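Probable chaperone (Pseudomonas aeruginosa, PDB 4JMF) probably acts as a dimeric type III secretion chaperone of the CesT family, binding a stretch of a partner protein across its subunits. Local coordinates at residues B[12-17]-B[96-101]; B[45-50]-B[102-107]; B[62-67]-B[71-76]. One frame throughout, in Å; residues are numbered along the deposited sequence.

Interaction 1. Residues B[12-17]-B[96-101]; sequences LFLALD and LDRAQI
The guanidinium group of R98 lies against L14, whose CD1 sits 3.6 Å above one of its faces, displaced toward the rim; R98 NH2 is the closest atom to it. The aliphatic part of R98 runs past A15 on the way, its CG coming to 3.8 Å from A15 CB. CG of R98 stands anti to the backbone N (chi1 -163°), and a bend at chi3 (-44°) turns the planar end across the facing helix, over the L14 side chain. There R98 NE is hydrogen-bonded to OE1 of Q11, one turn before A15. On the buried side the contact is aliphatic: I101 CD1 packs on L12 CB at 3.7 Å, while I101 CG2 rests 3.8 Å from L12 CA, so this branched residue grips both the backbone and the root of L12. The helix bearing R98 and I101 opens at D97, whose OD1 accepts from Q100 N at 2.9 Å and 162°, an N-terminal capping bond. The facing helix closes at D17, where positive phi and two bonds back into the last turn make a Schellman motif. The contact joins the end of the N-terminal helix to the first turn of the C-terminal helix in this CesT-family chaperone.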
ATOM      1  N   LEU B  12      -3.272  18.878   5.245  1.00 16.50           N
ATOM      2  CA  LEU B  12      -4.150  17.997   6.012  1.00 18.14           C
ATOM      3  C   LEU B  12      -4.812  18.755   7.146  1.00 18.48           C
ATOM      4  O   LEU B  12      -5.993  18.549   7.431  1.00 19.16           O
ATOM      5  CB  LEU B  12      -3.391  16.790   6.568  1.00 18.52           C
ATOM      6  CG  LEU B  12      -4.167  15.839   7.491  1.00 19.46           C
ATOM      7  CD1 LEU B  12      -5.335  15.142   6.771  1.00 16.27           C
ATOM      8  CD2 LEU B  12      -3.220  14.787   8.054  1.00 14.33           C
ATOM      9  N   PHE B  13      -4.058  19.632   7.799  1.00 16.06           N
ATOM     10  CA  PHE B  13      -4.629  20.360   8.927  1.00 21.49           C
ATOM     11  C   PHE B  13      -5.701  21.369   8.492  1.00 21.62           C
ATOM     12  O   PHE B  13      -6.669  21.618   9.227  1.00 21.36           O
ATOM     13  CB  PHE B  13      -3.520  20.978   9.784  1.00 25.31           C
ATOM     14  CG  PHE B  13      -2.931  20.004  10.782  1.00 32.62           C
ATOM     15  CD1 PHE B  13      -2.948  20.277  12.143  1.00 31.69           C
ATOM     16  CD2 PHE B  13      -2.419  18.782  10.355  1.00 28.86           C
ATOM     17  CE1 PHE B  13      -2.422  19.371  13.055  1.00 35.86           C
ATOM     18  CE2 PHE B  13      -1.895  17.865  11.266  1.00 36.11           C
ATOM     19  CZ  PHE B  13      -1.897  18.158  12.611  1.00 30.73           C
ATOM     20  N   LEU B  14      -5.541  21.921   7.291  1.00 17.36           N
ATOM     21  CA  LEU B  14      -6.593  22.742   6.687  1.00 20.85           C
ATOM     22  C   LEU B  14      -7.821  21.897   6.410  1.00 20.40           C
ATOM     23  O   LEU B  14      -8.942  22.312   6.690  1.00 17.88           O
ATOM     24  CB  LEU B  14      -6.119  23.354   5.374  1.00 20.67           C
ATOM     25  CG  LEU B  14      -4.964  24.332   5.431  1.00 23.47           C
ATOM     26  CD1 LEU B  14      -4.678  24.898   4.029  1.00 19.72           C
ATOM     27  CD2 LEU B  14      -5.291  25.449   6.413  1.00 26.94           C
ATOM     28  N   ALA B  15      -7.602  20.706   5.855  1.00 20.05           N
ATOM     29  CA  ALA B  15      -8.710  19.816   5.537  1.00 19.93           C
ATOM     30  C   ALA B  15      -9.478  19.402   6.789  1.00 22.46           C
ATOM     31  O   ALA B  15     -10.703  19.325   6.771  1.00 22.29           O
ATOM     32  CB  ALA B  15      -8.214  18.599   4.785  1.00 18.79           C
ATOM     33  N   LEU B  16      -8.763  19.148   7.882  1.00 21.59           N
ATOM     34  CA  LEU B  16      -9.408  18.701   9.117  1.00 20.72           C
ATOM     35  C   LEU B  16      -9.831  19.865  10.008  1.00 24.46           C
ATOM     36  O   LEU B  16     -10.398  19.645  11.087  1.00 24.79           O
ATOM     37  CB  LEU B  16      -8.448  17.813   9.910  1.00 23.50           C
ATOM     38  CG  LEU B  16      -7.982  16.553   9.195  1.00 22.23           C
ATOM     39  CD1 LEU B  16      -6.852  15.906  10.000  1.00 23.14           C
ATOM     40  CD2 LEU B  16      -9.160  15.602   9.035  1.00 20.16           C
ATOM     41  N   ASP B  17      -9.525  21.086   9.566  1.00 22.02           N
ATOM     42  CA  ASP B  17      -9.820  22.306  10.322  1.00 27.80           C
ATOM     43  C   ASP B  17      -9.154  22.310  11.705  1.00 30.25           C
ATOM     44  O   ASP B  17      -9.794  22.608  12.715  1.00 27.47           O
ATOM     45  CB  ASP B  17     -11.335  22.525  10.444  1.00 25.30           C
ATOM     46  CG  ASP B  17     -11.689  23.974  10.779  1.00 29.96           C
ATOM     47  OD1 ASP B  17     -10.998  24.889  10.284  1.00 27.89           O
ATOM     48  OD2 ASP B  17     -12.652  24.204  11.541  1.00 26.21           O
ATOM     49  N   LEU B  96      -0.178  13.990  -3.118  1.00 23.51           N
ATOM     50  CA  LEU B  96      -1.037  14.388  -2.007  1.00 24.62           C
ATOM     51  C   LEU B  96      -1.341  15.881  -2.005  1.00 28.20           C
ATOM     52  O   LEU B  96      -0.641  16.674  -1.353  1.00 24.14           O
ATOM     53  CB  LEU B  96      -0.438  13.965  -0.662  1.00 18.93           C
ATOM     54  CG  LEU B  96      -0.405  12.462  -0.348  1.00 20.54           C
ATOM     55  CD1 LEU B  96       0.547  12.197   0.786  1.00 18.65           C
ATOM     56  CD2 LEU B  96      -1.797  11.951   0.015  1.00 18.99           C
ATOM     57  N   ASP B  97      -2.386  16.261  -2.735  1.00 24.39           N
ATOM     58  CA  ASP B  97      -3.006  17.559  -2.504  1.00 27.69           C
ATOM     59  C   ASP B  97      -3.979  17.449  -1.320  1.00 24.97           C
ATOM     60  O   ASP B  97      -4.112  16.375  -0.711  1.00 18.30           O
ATOM     61  CB  ASP B  97      -3.701  18.074  -3.763  1.00 21.77           C
ATOM     62  CG  ASP B  97      -4.911  17.243  -4.159  1.00 26.42           C
ATOM     63  OD1 ASP B  97      -5.250  16.263  -3.457  1.00 27.27           O
ATOM     64  OD2 ASP B  97      -5.559  17.595  -5.174  1.00 31.09           O
ATOM     65  N   ARG B  98      -4.661  18.545  -1.006  1.00 21.67           N
ATOM     66  CA  ARG B  98      -5.554  18.587   0.151  1.00 24.46           C
ATOM     67  C   ARG B  98      -6.621  17.498   0.164  1.00 20.99           C
ATOM     68  O   ARG B  98      -6.843  16.848   1.191  1.00 19.82           O
ATOM     69  CB  ARG B  98      -6.220  19.954   0.277  1.00 21.28           C
ATOM     70  CG  ARG B  98      -6.819  20.164   1.660  1.00 23.83           C
ATOM     71  CD  ARG B  98      -7.293  21.579   1.835  1.00 25.08           C
ATOM     72  NE  ARG B  98      -6.317  22.525   1.322  1.00 22.68           N
ATOM     73  CZ  ARG B  98      -6.594  23.790   1.039  1.00 24.93           C
ATOM     74  NH1 ARG B  98      -7.824  24.252   1.239  1.00 24.94           N
ATOM     75  NH2 ARG B  98      -5.644  24.588   0.556  1.00 26.39           N
ATOM     76  N   ALA B  99      -7.283  17.294  -0.968  1.00 21.98           N
ATOM     77  CA  ALA B  99      -8.321  16.267  -1.048  1.00 26.12           C
ATOM     78  C   ALA B  99      -7.719  14.881  -0.833  1.00 21.94           C
ATOM     79  O   ALA B  99      -8.255  14.045  -0.089  1.00 17.23           O
ATOM     80  CB  ALA B  99      -9.018  16.333  -2.398  1.00 26.87           C
ATOM     81  N   GLN B 100      -6.602  14.629  -1.496  1.00 21.96           N
ATOM     82  CA  GLN B 100      -6.034  13.296  -1.432  1.00 22.12           C
ATOM     83  C   GLN B 100      -5.492  12.938  -0.037  1.00 19.26           C
ATOM     84  O   GLN B 100      -5.687  11.810   0.431  1.00 19.91           O
ATOM     85  CB  GLN B 100      -4.995  13.098  -2.534  1.00 20.75           C
ATOM     86  CG  GLN B 100      -4.461  11.669  -2.621  1.00 28.19           C
ATOM     87  CD  GLN B 100      -5.554  10.629  -2.953  1.00 36.39           C
ATOM     88  OE1 GLN B 100      -6.660  10.972  -3.413  1.00 33.64           O
ATOM     89  NE2 GLN B 100      -5.233   9.350  -2.731  1.00 28.19           N
ATOM     90  N   ILE B 101      -4.847  13.884   0.641  1.00 19.44           N
ATOM     91  CA  ILE B 101      -4.336  13.583   1.973  1.00 20.58           C
ATOM     92  C   ILE B 101      -5.498  13.340   2.941  1.00 21.51           C
ATOM     93  O   ILE B 101      -5.465  12.401   3.753  1.00 19.27           O
ATOM     94  CB  ILE B 101      -3.290  14.627   2.467  1.00 19.29           C
ATOM     95  CG1 ILE B 101      -2.541  14.118   3.699  1.00 20.32           C
ATOM     96  CG2 ILE B 101      -3.922  15.990   2.769  1.00 18.55           C
ATOM     97  CD1 ILE B 101      -1.354  15.020   4.096  1.00 16.61           C
TER

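Interaction 2. Residues B[45-50]-B[102-107]; sequences DHLLMF and HHQLEQ
One face of the Q104 side-chain amide is overlaid by M49, whose CG, SD and CE all lie on the same side of the amide plane. M49 CG is 3.5 Å from Q104 NE2, and M49 CE is 3.7 Å from Q104 OE1, so the thioether spans the amide from its nitrogen to its oxygen. At the oxygen end, L47 CD2 approaches OE1 of Q104 to 3.7 Å, and L96 CD2 also meets that oxygen. The edge bearing NE2 gives a hydrogen to L47 O, 3.1 Å from Q104 NE2, along a nearly straight path (172°). L47 O lies in the amide plane, but NE2 stands 40° out of the carbonyl plane of L47 and misses its lone pairs. The second hydrogen of NE2 is used on OD1 of N89, in the neighbouring strand 85-92, so two bonds hold the amide's rotation. OE1, by contrast, is buried with no polar partner in the model, surrounded by methyl groups.

This is helix-on-sheet packing: strand 46-50 and helix 102-107 run in nearly the same direction, 28° apart, with axes 9.0 Å from each other. L47 and M49 face the helix, whereas L48 and F50 leave the opposite face of the strand to meet the chain of another protein; L48 also packs on F67 of the second subunit.

Q104 spans the interval because its chain is fully extended, CG anti to the backbone N. M49 is extended beyond CG, which stands anti to its carbonyl carbon, and its SD settles 3.5 Å from L105 CA and against L105 CB, touching the helix backbone itself.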
ATOM      1  N   ASP B  45       9.932  11.195   1.242  1.00 22.45           N
ATOM      2  CA  ASP B  45       8.969  11.571   0.196  1.00 24.67           C
ATOM      3  C   ASP B  45       7.689  10.744   0.153  1.00 22.03           C
ATOM      4  O   ASP B  45       6.913  10.861  -0.799  1.00 20.07           O
ATOM      5  CB  ASP B  45       9.633  11.606  -1.188  1.00 25.20           C
ATOM      6  CG  ASP B  45      10.693  12.685  -1.291  1.00 31.62           C
ATOM      7  OD1 ASP B  45      10.437  13.820  -0.827  1.00 34.85           O
ATOM      8  OD2 ASP B  45      11.785  12.389  -1.814  1.00 36.18           O
ATOM      9  N   HIS B  46       7.453   9.930   1.182  1.00 20.43           N
ATOM     10  CA  HIS B  46       6.150   9.269   1.333  1.00 20.99           C
ATOM     11  C   HIS B  46       5.529   9.587   2.684  1.00 19.89           C
ATOM     12  O   HIS B  46       6.237   9.836   3.660  1.00 21.89           O
ATOM     13  CB  HIS B  46       6.262   7.748   1.181  1.00 20.11           C
ATOM     14  CG  HIS B  46       6.727   7.302  -0.166  1.00 18.16           C
ATOM     15  ND1 HIS B  46       8.008   7.533  -0.622  1.00 21.84           N
ATOM     16  CD2 HIS B  46       6.092   6.621  -1.150  1.00 15.68           C
ATOM     17  CE1 HIS B  46       8.142   7.013  -1.827  1.00 20.07           C
ATOM     18  NE2 HIS B  46       6.992   6.466  -2.177  1.00 22.34           N
ATOM     19  N   LEU B  47       4.202   9.591   2.742  1.00 18.50           N
ATOM     20  CA  LEU B  47       3.502   9.853   3.997  1.00 21.07           C
ATOM     21  C   LEU B  47       2.869   8.560   4.477  1.00 18.18           C
ATOM     22  O   LEU B  47       2.005   7.992   3.797  1.00 14.62           O
ATOM     23  CB  LEU B  47       2.407  10.907   3.804  1.00 17.55           C
ATOM     24  CG  LEU B  47       1.418  11.083   4.963  1.00 17.60           C
ATOM     25  CD1 LEU B  47       2.133  11.530   6.227  1.00 22.21           C
ATOM     26  CD2 LEU B  47       0.386  12.113   4.601  1.00 25.57           C
ATOM     27  N   LEU B  48       3.301   8.101   5.646  1.00 16.51           N
ATOM     28  CA  LEU B  48       2.766   6.880   6.234  1.00 16.49           C
ATOM     29  C   LEU B  48       1.754   7.260   7.301  1.00 15.47           C
ATOM     30  O   LEU B  48       2.068   8.051   8.181  1.00 15.68           O
ATOM     31  CB  LEU B  48       3.903   6.077   6.864  1.00 13.46           C
ATOM     32  CG  LEU B  48       3.563   4.775   7.588  1.00 16.91           C
ATOM     33  CD1 LEU B  48       3.197   3.669   6.582  1.00 16.45           C
ATOM     34  CD2 LEU B  48       4.740   4.351   8.482  1.00 15.05           C
ATOM     35  N   MET B  49       0.537   6.722   7.212  1.00 14.00           N
ATOM     36  CA  MET B  49      -0.453   6.915   8.270  1.00 15.34           C
ATOM     37  C   MET B  49      -0.778   5.565   8.880  1.00 17.05           C
ATOM     38  O   MET B  49      -0.950   4.578   8.156  1.00 16.35           O
ATOM     39  CB  MET B  49      -1.749   7.515   7.716  1.00 13.29           C
ATOM     40  CG  MET B  49      -1.588   8.853   7.018  1.00 14.01           C
ATOM     41  SD  MET B  49      -3.213   9.550   6.711  1.00 17.45           S
ATOM     42  CE  MET B  49      -2.798  11.078   5.873  1.00 15.33           C
ATOM     43  N   PHE B  50      -0.893   5.505  10.201  1.00 17.19           N
ATOM     44  CA  PHE B  50      -1.224   4.218  10.807  1.00 18.62           C
ATOM     45  C   PHE B  50      -1.889   4.353  12.157  1.00 20.57           C
ATOM     46  O   PHE B  50      -1.809   5.402  12.799  1.00 19.10           O
ATOM     47  CB  PHE B  50       0.023   3.318  10.909  1.00 17.73           C
ATOM     48  CG  PHE B  50       1.142   3.909  11.729  1.00 21.14           C
ATOM     49  CD1 PHE B  50       1.339   3.517  13.045  1.00 18.58           C
ATOM     50  CD2 PHE B  50       2.016   4.839  11.173  1.00 19.82           C
ATOM     51  CE1 PHE B  50       2.387   4.060  13.799  1.00 21.53           C
ATOM     52  CE2 PHE B  50       3.064   5.385  11.919  1.00 16.95           C
ATOM     53  CZ  PHE B  50       3.246   4.994  13.229  1.00 23.92           C
ATOM     54  N   HIS B 102      -6.551  14.143   2.799  1.00 19.23           N
ATOM     55  CA  HIS B 102      -7.781  13.939   3.556  1.00 18.88           C
ATOM     56  C   HIS B 102      -8.311  12.531   3.275  1.00 20.20           C
ATOM     57  O   HIS B 102      -8.652  11.787   4.193  1.00 19.02           O
ATOM     58  CB  HIS B 102      -8.807  15.012   3.165  1.00 20.58           C
ATOM     59  CG  HIS B 102     -10.100  14.936   3.923  1.00 23.66           C
ATOM     60  ND1 HIS B 102     -11.196  14.240   3.455  1.00 21.24           N
ATOM     61  CD2 HIS B 102     -10.482  15.497   5.096  1.00 23.46           C
ATOM     62  CE1 HIS B 102     -12.191  14.362   4.317  1.00 24.36           C
ATOM     63  NE2 HIS B 102     -11.783  15.118   5.322  1.00 23.61           N
ATOM     64  N   HIS B 103      -8.361  12.164   2.000  1.00 20.43           N
ATOM     65  CA  HIS B 103      -8.837  10.837   1.604  1.00 19.89           C
ATOM     66  C   HIS B 103      -8.005   9.707   2.220  1.00 20.64           C
ATOM     67  O   HIS B 103      -8.558   8.687   2.656  1.00 19.75           O
ATOM     68  CB  HIS B 103      -8.865  10.715   0.080  1.00 18.46           C
ATOM     69  CG  HIS B 103      -9.460   9.435  -0.415  1.00 21.95           C
ATOM     70  ND1 HIS B 103     -10.819   9.219  -0.475  1.00 22.28           N
ATOM     71  CD2 HIS B 103      -8.878   8.298  -0.871  1.00 24.02           C
ATOM     72  CE1 HIS B 103     -11.052   8.008  -0.954  1.00 23.49           C
ATOM     73  NE2 HIS B 103      -9.893   7.427  -1.200  1.00 21.59           N
ATOM     74  N   GLN B 104      -6.685   9.879   2.259  1.00 19.88           N
ATOM     75  CA  GLN B 104      -5.814   8.851   2.842  1.00 17.25           C
ATOM     76  C   GLN B 104      -6.175   8.570   4.289  1.00 18.48           C
ATOM     77  O   GLN B 104      -6.280   7.411   4.702  1.00 14.81           O
ATOM     78  CB  GLN B 104      -4.338   9.242   2.760  1.00 16.56           C
ATOM     79  CG  GLN B 104      -3.398   8.113   3.205  1.00 15.02           C
ATOM     80  CD  GLN B 104      -1.931   8.511   3.188  1.00 19.02           C
ATOM     81  OE1 GLN B 104      -1.567   9.573   2.670  1.00 15.94           O
ATOM     82  NE2 GLN B 104      -1.070   7.649   3.754  1.00 16.64           N
ATOM     83  N   LEU B 105      -6.350   9.626   5.074  1.00 16.92           N
ATOM     84  CA  LEU B 105      -6.682   9.442   6.480  1.00 16.17           C
ATOM     85  C   LEU B 105      -8.071   8.819   6.617  1.00 21.55           C
ATOM     86  O   LEU B 105      -8.290   7.944   7.464  1.00 19.22           O
ATOM     87  CB  LEU B 105      -6.602  10.774   7.239  1.00 18.17           C
ATOM     88  CG  LEU B 105      -6.954  10.745   8.732  1.00 21.14           C
ATOM     89  CD1 LEU B 105      -5.996   9.824   9.512  1.00 16.00           C
ATOM     90  CD2 LEU B 105      -6.927  12.163   9.321  1.00 18.13           C
ATOM     91  N   GLU B 106      -9.000   9.254   5.773  1.00 19.44           N
ATOM     92  CA  GLU B 106     -10.373   8.784   5.866  1.00 22.75           C
ATOM     93  C   GLU B 106     -10.465   7.293   5.603  1.00 21.38           C
ATOM     94  O   GLU B 106     -11.195   6.586   6.304  1.00 20.56           O
ATOM     95  CB  GLU B 106     -11.265   9.538   4.880  1.00 23.99           C
ATOM     96  CG  GLU B 106     -12.760   9.305   5.098  1.00 21.75           C
ATOM     97  CD  GLU B 106     -13.581  10.507   4.666  1.00 25.20           C
ATOM     98  OE1 GLU B 106     -13.727  10.731   3.438  1.00 24.61           O
ATOM     99  OE2 GLU B 106     -14.072  11.235   5.562  1.00 27.36           O
ATOM    100  N   GLN B 107      -9.723   6.813   4.608  1.00 19.79           N
ATOM    101  CA  GLN B 107      -9.732   5.380   4.305  1.00 21.71           C
ATOM    102  C   GLN B 107      -9.094   4.573   5.436  1.00 20.91           C
ATOM    103  O   GLN B 107      -9.537   3.459   5.737  1.00 21.26           O
ATOM    104  CB  GLN B 107      -9.045   5.099   2.967  1.00 19.70           C
ATOM    105  CG  GLN B 107      -9.765   5.707   1.771  1.00 21.96           C
ATOM    106  CD  GLN B 107     -11.203   5.237   1.682  1.00 27.37           C
ATOM    107  OE1 GLN B 107     -11.472   4.036   1.567  1.00 28.38           O
ATOM    108  NE2 GLN B 107     -12.142   6.183   1.746  1.00 23.73           N
TER

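Interaction 3. Residues B[62-67]-B[71-76]; sequences NEQNLF and PCKPIL
K73 reaches from CB along a fully extended chain, CG anti to the backbone N (chi1 175°), into the turn formed by residues 63-66. Its CG passes 3.8 Å from Q64 NE2, its CD comes to 3.6 Å from L66 O, and its CE lies 3.2 Å from Q64 O. At the tip, K73 NZ donates to E63 O at 2.9 Å and to L66 O at 2.9 Å; beyond these two segments, it also forms a salt bridge with an acidic side chain on the chain of another protein. E63 O also accepts from L66 N, closing a type I turn, and the two donors come from opposite faces of its plane. That turn is further braced by N62, whose OD1 accepts from N65 N in an Asx motif.

The side-chain amide of N65 meets both the N-H and the C=O of L76. OD1 of N65 accepts from L76 N at 2.7 Å, on a lone pair and nearly straight (172°), while ND2 of N65 returns a more bent bond (141°) to L76 O at 3.1 Å. ND2 also bonds to T60 O, so both ends of the amide are fixed. Beside it, Q64 NE2 donates to P74 O at 3.1 Å from above the carbonyl plane.

The contact thus fastens the loop after strand 46-53 to strand 75-78, an outermost strand of this chain's sheet. I75 pairs by backbone with W88 of strand 85-92, P74 packs on L108 and A111 of helix 98-114, and N65 O bonds to W88 NE1 of the second subunit.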
ATOM      1  N   ASN B  62      -5.535 -12.036   4.072  1.00 30.57           N
ATOM      2  CA  ASN B  62      -6.970 -11.796   4.152  1.00 32.87           C
ATOM      3  C   ASN B  62      -7.478 -10.745   3.193  1.00 28.90           C
ATOM      4  O   ASN B  62      -6.708 -10.159   2.413  1.00 29.30           O
ATOM      5  CB  ASN B  62      -7.308 -11.334   5.543  1.00 31.47           C
ATOM      6  CG  ASN B  62      -6.400 -10.252   5.974  1.00 32.44           C
ATOM      7  OD1 ASN B  62      -6.458  -9.137   5.464  1.00 34.23           O
ATOM      8  ND2 ASN B  62      -5.495 -10.577   6.878  1.00 42.74           N
ATOM      9  N   GLU B  63      -8.785 -10.498   3.293  1.00 26.58           N
ATOM     10  CA  GLU B  63      -9.492  -9.591   2.403  1.00 30.85           C
ATOM     11  C   GLU B  63      -9.008  -8.154   2.619  1.00 26.90           C
ATOM     12  O   GLU B  63      -8.848  -7.395   1.663  1.00 27.73           O
ATOM     13  CB  GLU B  63     -11.002  -9.702   2.634  1.00 30.13           C
ATOM     14  CG  GLU B  63     -11.847  -8.904   1.645  1.00 35.54           C
ATOM     15  CD  GLU B  63     -13.337  -8.973   1.945  1.00 41.97           C
ATOM     16  OE1 GLU B  63     -13.735  -9.726   2.863  1.00 42.91           O
ATOM     17  OE2 GLU B  63     -14.108  -8.264   1.262  1.00 45.67           O
ATOM     18  N   GLN B  64      -8.757  -7.787   3.871  1.00 25.06           N
ATOM     19  CA  GLN B  64      -8.256  -6.448   4.155  1.00 24.84           C
ATOM     20  C   GLN B  64      -6.912  -6.224   3.460  1.00 25.04           C
ATOM     21  O   GLN B  64      -6.612  -5.115   3.003  1.00 18.39           O
ATOM     22  CB  GLN B  64      -8.114  -6.238   5.663  1.00 26.95           C
ATOM     23  CG  GLN B  64      -7.724  -4.806   6.039  1.00 24.02           C
ATOM     24  CD  GLN B  64      -8.795  -3.805   5.643  1.00 23.81           C
ATOM     25  OE1 GLN B  64      -9.952  -3.927   6.045  1.00 28.35           O
ATOM     26  NE2 GLN B  64      -8.416  -2.812   4.832  1.00 19.54           N
ATOM     27  N   ASN B  65      -6.120  -7.289   3.357  1.00 22.17           N
ATOM     28  CA  ASN B  65      -4.776  -7.187   2.783  1.00 21.55           C
ATOM     29  C   ASN B  65      -4.684  -7.487   1.284  1.00 22.06           C
ATOM     30  O   ASN B  65      -3.586  -7.623   0.717  1.00 20.32           O
ATOM     31  CB  ASN B  65      -3.792  -8.025   3.606  1.00 22.40           C
ATOM     32  CG  ASN B  65      -3.586  -7.443   4.996  1.00 23.54           C
ATOM     33  OD1 ASN B  65      -3.617  -6.224   5.165  1.00 21.08           O
ATOM     34  ND2 ASN B  65      -3.414  -8.302   5.997  1.00 23.88           N
ATOM     35  N   LEU B  66      -5.845  -7.579   0.646  1.00 20.42           N
ATOM     36  CA  LEU B  66      -5.920  -7.670  -0.810  1.00 22.98           C
ATOM     37  C   LEU B  66      -6.112  -6.270  -1.387  1.00 21.11           C
ATOM     38  O   LEU B  66      -6.827  -5.437  -0.811  1.00 21.19           O
ATOM     39  CB  LEU B  66      -7.102  -8.545  -1.227  1.00 24.73           C
ATOM     40  CG  LEU B  66      -7.231  -8.836  -2.719  1.00 23.71           C
ATOM     41  CD1 LEU B  66      -5.952  -9.494  -3.203  1.00 22.80           C
ATOM     42  CD2 LEU B  66      -8.431  -9.732  -2.976  1.00 29.45           C
ATOM     43  N   PHE B  67      -5.468  -6.006  -2.515  1.00 20.72           N
ATOM     44  CA  PHE B  67      -5.599  -4.710  -3.173  1.00 21.50           C
ATOM     45  C   PHE B  67      -7.046  -4.475  -3.622  1.00 26.02           C
ATOM     46  O   PHE B  67      -7.777  -5.429  -3.897  1.00 26.90           O
ATOM     47  CB  PHE B  67      -4.649  -4.631  -4.375  1.00 21.84           C
ATOM     48  CG  PHE B  67      -4.879  -5.704  -5.406  1.00 26.99           C
ATOM     49  CD1 PHE B  67      -4.090  -6.855  -5.424  1.00 23.85           C
ATOM     50  CD2 PHE B  67      -5.877  -5.562  -6.363  1.00 25.58           C
ATOM     51  CE1 PHE B  67      -4.297  -7.850  -6.383  1.00 27.20           C
ATOM     52  CE2 PHE B  67      -6.097  -6.557  -7.321  1.00 24.68           C
ATOM     53  CZ  PHE B  67      -5.302  -7.696  -7.330  1.00 29.60           C
ATOM     54  N   PRO B  71      -5.749   2.862  -3.806  1.00 22.35           N
ATOM     55  CA  PRO B  71      -4.423   2.657  -3.200  1.00 20.79           C
ATOM     56  C   PRO B  71      -4.332   3.053  -1.721  1.00 20.65           C
ATOM     57  O   PRO B  71      -3.383   2.616  -1.045  1.00 22.13           O
ATOM     58  CB  PRO B  71      -3.506   3.568  -4.034  1.00 24.18           C
ATOM     59  CG  PRO B  71      -4.243   3.751  -5.340  1.00 25.07           C
ATOM     60  CD  PRO B  71      -5.694   3.795  -4.947  1.00 21.12           C
ATOM     61  N   CYS B  72      -5.285   3.839  -1.215  1.00 16.15           N
ATOM     62  CA  CYS B  72      -5.258   4.215   0.199  1.00 19.27           C
ATOM     63  C   CYS B  72      -5.946   3.191   1.097  1.00 17.47           C
ATOM     64  O   CYS B  72      -6.037   3.396   2.316  1.00 15.76           O
ATOM     65  CB  CYS B  72      -5.896   5.591   0.411  1.00 17.53           C
ATOM     66  SG  CYS B  72      -4.958   6.940  -0.351  1.00 21.51           S
ATOM     67  N   LYS B  73      -6.460   2.111   0.509  1.00 17.86           N
ATOM     68  CA  LYS B  73      -7.056   1.046   1.337  1.00 17.54           C
ATOM     69  C   LYS B  73      -5.935   0.553   2.234  1.00 19.50           C
ATOM     70  O   LYS B  73      -4.848   0.226   1.745  1.00 16.28           O
ATOM     71  CB  LYS B  73      -7.574  -0.110   0.488  1.00 20.53           C
ATOM     72  CG  LYS B  73      -8.091  -1.281   1.332  1.00 20.79           C
ATOM     73  CD  LYS B  73      -8.410  -2.485   0.469  1.00 18.44           C
ATOM     74  CE  LYS B  73      -8.959  -3.627   1.334  1.00 19.25           C
ATOM     75  NZ  LYS B  73      -9.328  -4.821   0.520  1.00 20.32           N
ATOM     76  N   PRO B  74      -6.163   0.554   3.553  1.00 17.05           N
ATOM     77  CA  PRO B  74      -5.036   0.251   4.440  1.00 18.95           C
ATOM     78  C   PRO B  74      -4.729  -1.239   4.533  1.00 20.45           C
ATOM     79  O   PRO B  74      -5.522  -2.095   4.126  1.00 18.48           O
ATOM     80  CB  PRO B  74      -5.503   0.785   5.801  1.00 15.30           C
ATOM     81  CG  PRO B  74      -6.993   0.730   5.723  1.00 18.47           C
ATOM     82  CD  PRO B  74      -7.384   0.914   4.292  1.00 16.23           C
ATOM     83  N   ILE B  75      -3.556  -1.526   5.087  1.00 22.10           N
ATOM     84  CA  ILE B  75      -3.031  -2.871   5.184  1.00 18.81           C
ATOM     85  C   ILE B  75      -2.932  -3.179   6.675  1.00 21.47           C
ATOM     86  O   ILE B  75      -2.663  -2.277   7.465  1.00 21.41           O
ATOM     87  CB  ILE B  75      -1.617  -2.904   4.577  1.00 19.78           C
ATOM     88  CG1 ILE B  75      -1.643  -2.369   3.150  1.00 23.51           C
ATOM     89  CG2 ILE B  75      -1.000  -4.300   4.642  1.00 19.20           C
ATOM     90  CD1 ILE B  75      -2.607  -3.073   2.285  1.00 28.11           C
ATOM     91  N   LEU B  76      -3.147  -4.432   7.074  1.00 19.46           N
ATOM     92  CA  LEU B  76      -3.028  -4.790   8.489  1.00 22.93           C
ATOM     93  C   LEU B  76      -1.855  -5.740   8.692  1.00 22.88           C
ATOM     94  O   LEU B  76      -1.880  -6.879   8.226  1.00 18.57           O
ATOM     95  CB  LEU B  76      -4.320  -5.426   9.009  1.00 22.52           C
ATOM     96  CG  LEU B  76      -4.346  -5.777  10.497  1.00 25.20           C
ATOM     97  CD1 LEU B  76      -3.928  -4.563  11.304  1.00 26.54           C
ATOM     98  CD2 LEU B  76      -5.724  -6.220  10.925  1.00 27.19           C
TER

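In the fold
Interactions 1 and 2 share helix 98-114, their centres 10 Å apart, and meet where I101 packs on L47. Their segments alternate along the chain: 12-17, 45-50, 96-101, 102-107. Interaction 3 is nested inside the loops closed by both, 13 Å between centres from interaction 2 and 22 Å from interaction 1. C72 connects it to the helix, touching Q100 and Q104. The C-terminal helix therefore links the N-terminal helix to the antiparallel sheet, while interaction 3 ties down the loop leading to an outermost strand of this chain's sheet. Interactions 2 and 3 both touch the second subunit, and all three have residues near the other protein's chain, consistent with a dimeric chaperone bound to its partner.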